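Local coordinates for protein omega transaminase (Pseudomonas sp., PDB 5LHA) that probably transfers amino groups between amines and carbonyl compounds as a pyridoxal-phosphate-dependent transaminase of fold type I, captured here with bound pyridoxamine phosphate, at residues A[111-116]-A[278-283]. Sequence-based numbering, arbitrary orientation.
Sequences AQERMA and GSRGWG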
ATOM      1  N   ALA A 111     -15.624 -22.508  25.772  1.00 34.71           N
ATOM      2  CA  ALA A 111     -16.835 -22.929  25.081  1.00 33.60           C
ATOM      3  C   ALA A 111     -17.884 -21.831  25.136  1.00 34.26           C
ATOM      4  O   ALA A 111     -18.642 -21.635  24.180  1.00 34.85           O
ATOM      5  CB  ALA A 111     -17.371 -24.219  25.691  1.00 33.96           C
ATOM      6  N   GLN A 112     -17.925 -21.087  26.243  1.00 34.60           N
ATOM      7  CA  GLN A 112     -18.824 -19.941  26.357  1.00 36.56           C
ATOM      8  C   GLN A 112     -18.683 -18.994  25.177  1.00 36.83           C
ATOM      9  O   GLN A 112     -19.652 -18.333  24.790  1.00 38.20           O
ATOM     10  CB  GLN A 112     -18.551 -19.203  27.671  1.00 38.96           C
ATOM     11  CG  GLN A 112     -19.431 -17.989  27.902  1.00 40.65           C
ATOM     12  CD  GLN A 112     -19.183 -17.321  29.245  1.00 41.13           C
ATOM     13  OE1 GLN A 112     -19.486 -16.139  29.422  1.00 41.76           O
ATOM     14  NE2 GLN A 112     -18.645 -18.076  30.201  1.00 40.26           N
ATOM     15  N   GLU A 113     -17.495 -18.919  24.583  1.00 35.96           N
ATOM     16  CA  GLU A 113     -17.269 -18.104  23.401  1.00 33.67           C
ATOM     17  C   GLU A 113     -17.292 -18.922  22.114  1.00 32.64           C
ATOM     18  O   GLU A 113     -16.907 -18.409  21.061  1.00 31.10           O
ATOM     19  CB  GLU A 113     -15.950 -17.343  23.535  1.00 32.96           C
ATOM     20  CG  GLU A 113     -15.956 -16.285  24.642  1.00 32.24           C
ATOM     21  CD  GLU A 113     -15.992 -16.880  26.035  1.00 31.86           C
ATOM     22  OE1 GLU A 113     -15.417 -17.971  26.231  1.00 32.21           O
ATOM     23  OE2 GLU A 113     -16.617 -16.265  26.926  1.00 32.50           O
ATOM     24  N   ARG A 114     -17.753 -20.176  22.182  1.00 31.58           N
ATOM     25  CA  ARG A 114     -17.899 -21.059  21.018  1.00 31.19           C
ATOM     26  C   ARG A 114     -16.600 -21.172  20.218  1.00 30.49           C
ATOM     27  O   ARG A 114     -16.617 -21.385  19.005  1.00 30.87           O
ATOM     28  CB  ARG A 114     -19.062 -20.610  20.120  1.00 32.60           C
ATOM     29  CG  ARG A 114     -19.625 -21.712  19.203  1.00 34.97           C
ATOM     30  CD  ARG A 114     -20.806 -21.259  18.325  1.00 36.62           C
ATOM     31  NE  ARG A 114     -20.805 -19.818  18.047  1.00 37.28           N
ATOM     32  CZ  ARG A 114     -20.013 -19.200  17.165  1.00 32.13           C
ATOM     33  NH1 ARG A 114     -19.132 -19.883  16.452  1.00 28.02           N
ATOM     34  NH2 ARG A 114     -20.100 -17.885  17.000  1.00 31.40           N
ATOM     35  N   MET A 115     -15.458 -21.034  20.893  1.00 29.87           N
ATOM     36  CA  MET A 115     -14.174 -21.247  20.240  1.00 28.65           C
ATOM     37  C   MET A 115     -14.040 -22.702  19.811  1.00 29.50           C
ATOM     38  O   MET A 115     -14.350 -23.621  20.575  1.00 31.54           O
ATOM     39  CB  MET A 115     -13.028 -20.876  21.181  1.00 29.05           C
ATOM     40  CG  MET A 115     -12.878 -19.388  21.464  1.00 29.85           C
ATOM     41  SD  MET A 115     -12.642 -18.390  19.977  1.00 29.92           S
ATOM     42  CE  MET A 115     -13.502 -16.892  20.438  1.00 27.20           C
ATOM     43  N   ALA A 116     -13.550 -22.915  18.596  1.00 28.94           N
ATOM     44  CA  ALA A 116     -13.521 -24.250  18.011  1.00 32.51           C
ATOM     45  C   ALA A 116     -12.132 -24.723  17.609  1.00 33.16           C
ATOM     46  O   ALA A 116     -11.852 -25.920  17.711  1.00 32.20           O
ATOM     47  CB  ALA A 116     -14.445 -24.316  16.787  1.00 34.26           C
ATOM     48  N   GLY A 278     -11.038 -10.965  29.571  1.00 29.76           N
ATOM     49  CA  GLY A 278     -11.541  -9.606  29.651  1.00 31.70           C
ATOM     50  C   GLY A 278     -12.846  -9.425  28.897  1.00 32.88           C
ATOM     51  O   GLY A 278     -13.731  -8.688  29.340  1.00 33.91           O
ATOM     52  N   SER A 279     -12.970 -10.072  27.731  1.00 33.39           N
ATOM     53  CA  SER A 279     -14.198  -9.986  26.942  1.00 31.77           C
ATOM     54  C   SER A 279     -15.366 -10.640  27.665  1.00 30.27           C
ATOM     55  O   SER A 279     -16.476 -10.100  27.694  1.00 29.26           O
ATOM     56  CB  SER A 279     -13.995 -10.653  25.588  1.00 30.25           C
ATOM     57  OG  SER A 279     -13.598 -11.995  25.780  1.00 30.72           O
ATOM     58  N   ARG A 280     -15.135 -11.824  28.232  1.00 30.16           N
ATOM     59  CA  ARG A 280     -16.144 -12.462  29.067  1.00 30.85           C
ATOM     60  C   ARG A 280     -16.527 -11.586  30.255  1.00 33.11           C
ATOM     61  O   ARG A 280     -17.703 -11.523  30.636  1.00 33.38           O
ATOM     62  CB  ARG A 280     -15.627 -13.820  29.548  1.00 30.94           C
ATOM     63  CG  ARG A 280     -16.645 -14.621  30.340  1.00 29.40           C
ATOM     64  CD  ARG A 280     -16.046 -15.900  30.891  1.00 30.30           C
ATOM     65  NE  ARG A 280     -15.656 -16.794  29.805  1.00 29.50           N
ATOM     66  CZ  ARG A 280     -15.022 -17.952  29.960  1.00 28.19           C
ATOM     67  NH1 ARG A 280     -14.700 -18.395  31.174  1.00 28.14           N
ATOM     68  NH2 ARG A 280     -14.716 -18.673  28.888  1.00 28.40           N
ATOM     69  N   GLY A 281     -15.551 -10.893  30.847  1.00 34.82           N
ATOM     70  CA  GLY A 281     -15.847 -10.063  32.005  1.00 34.85           C
ATOM     71  C   GLY A 281     -16.794  -8.925  31.688  1.00 34.79           C
ATOM     72  O   GLY A 281     -17.511  -8.446  32.571  1.00 34.00           O
ATOM     73  N   TRP A 282     -16.805  -8.479  30.434  1.00 36.85           N
ATOM     74  CA  TRP A 282     -17.756  -7.501  29.915  1.00 38.20           C
ATOM     75  C   TRP A 282     -19.021  -8.140  29.359  1.00 43.62           C
ATOM     76  O   TRP A 282     -19.872  -7.420  28.826  1.00 44.57           O
ATOM     77  CB  TRP A 282     -17.095  -6.655  28.824  1.00 34.49           C
ATOM     78  CG  TRP A 282     -15.910  -5.861  29.300  1.00 31.05           C
ATOM     79  CD1 TRP A 282     -14.649  -5.882  28.775  1.00 29.93           C
ATOM     80  CD2 TRP A 282     -15.881  -4.905  30.372  1.00 29.90           C
ATOM     81  NE1 TRP A 282     -13.831  -5.015  29.466  1.00 28.66           N
ATOM     82  CE2 TRP A 282     -14.565  -4.403  30.449  1.00 29.61           C
ATOM     83  CE3 TRP A 282     -16.839  -4.426  31.273  1.00 28.70           C
ATOM     84  CZ2 TRP A 282     -14.185  -3.446  31.390  1.00 30.51           C
ATOM     85  CZ3 TRP A 282     -16.459  -3.480  32.210  1.00 28.31           C
ATOM     86  CH2 TRP A 282     -15.147  -2.999  32.259  1.00 30.46           C
ATOM     87  N   GLY A 283     -19.144  -9.466  29.435  1.00 47.66           N
ATOM     88  CA  GLY A 283     -20.318 -10.163  28.941  1.00 48.40           C
ATOM     89  C   GLY A 283     -20.372 -10.333  27.444  1.00 48.70           C
ATOM     90  O   GLY A 283     -21.466 -10.401  26.876  1.00 51.26           O
TER
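R280 grips the carboxylate of E113 side-on, giving one nitrogen to each oxygen. NH2 of R280 donates to OE1 of E113 at 2.8 Å, nearly straight at 172°. NE of R280 reaches OE2 of E113 at 3.1 Å. Both oxygens are met on their syn sides, the donors somewhat out of the carboxylate plane, and the carboxylate and guanidinium planes are turned 18° from each other. This two-bond salt bridge is the tight part of the contact. E113 is buried, and its chain bends at chi2 (70°), which turns both oxygens to the arginine. NH2 of R280 also donates to the carbonyl O of M109 in helix 97-109. The pair joins the segment leading from that helix into strand 115-121, an outermost strand, within this chain, of the large mixed sheet of the fold type I transaminase, to the short helix 278-281. This weakly bonded helix closes with a Schellman motif, G283 taking positive phi. An alanine in place of R280 would probably leave the buried E113 carboxylate without this countercharge and the M109 carbonyl without this donor. The outer side is looser. The extended chain of Q112, an exposed residue, brings NE2 over one face of the guanidinium, offset toward its rim, with the amide plane nearly parallel to it. NE2 of Q112 sits 3.3 Å from NE of R280, but both are donors and no hydrogen bond forms. OE1 of Q112 lies 3.3 Å from CG of R280, against the aliphatic part of the arginine.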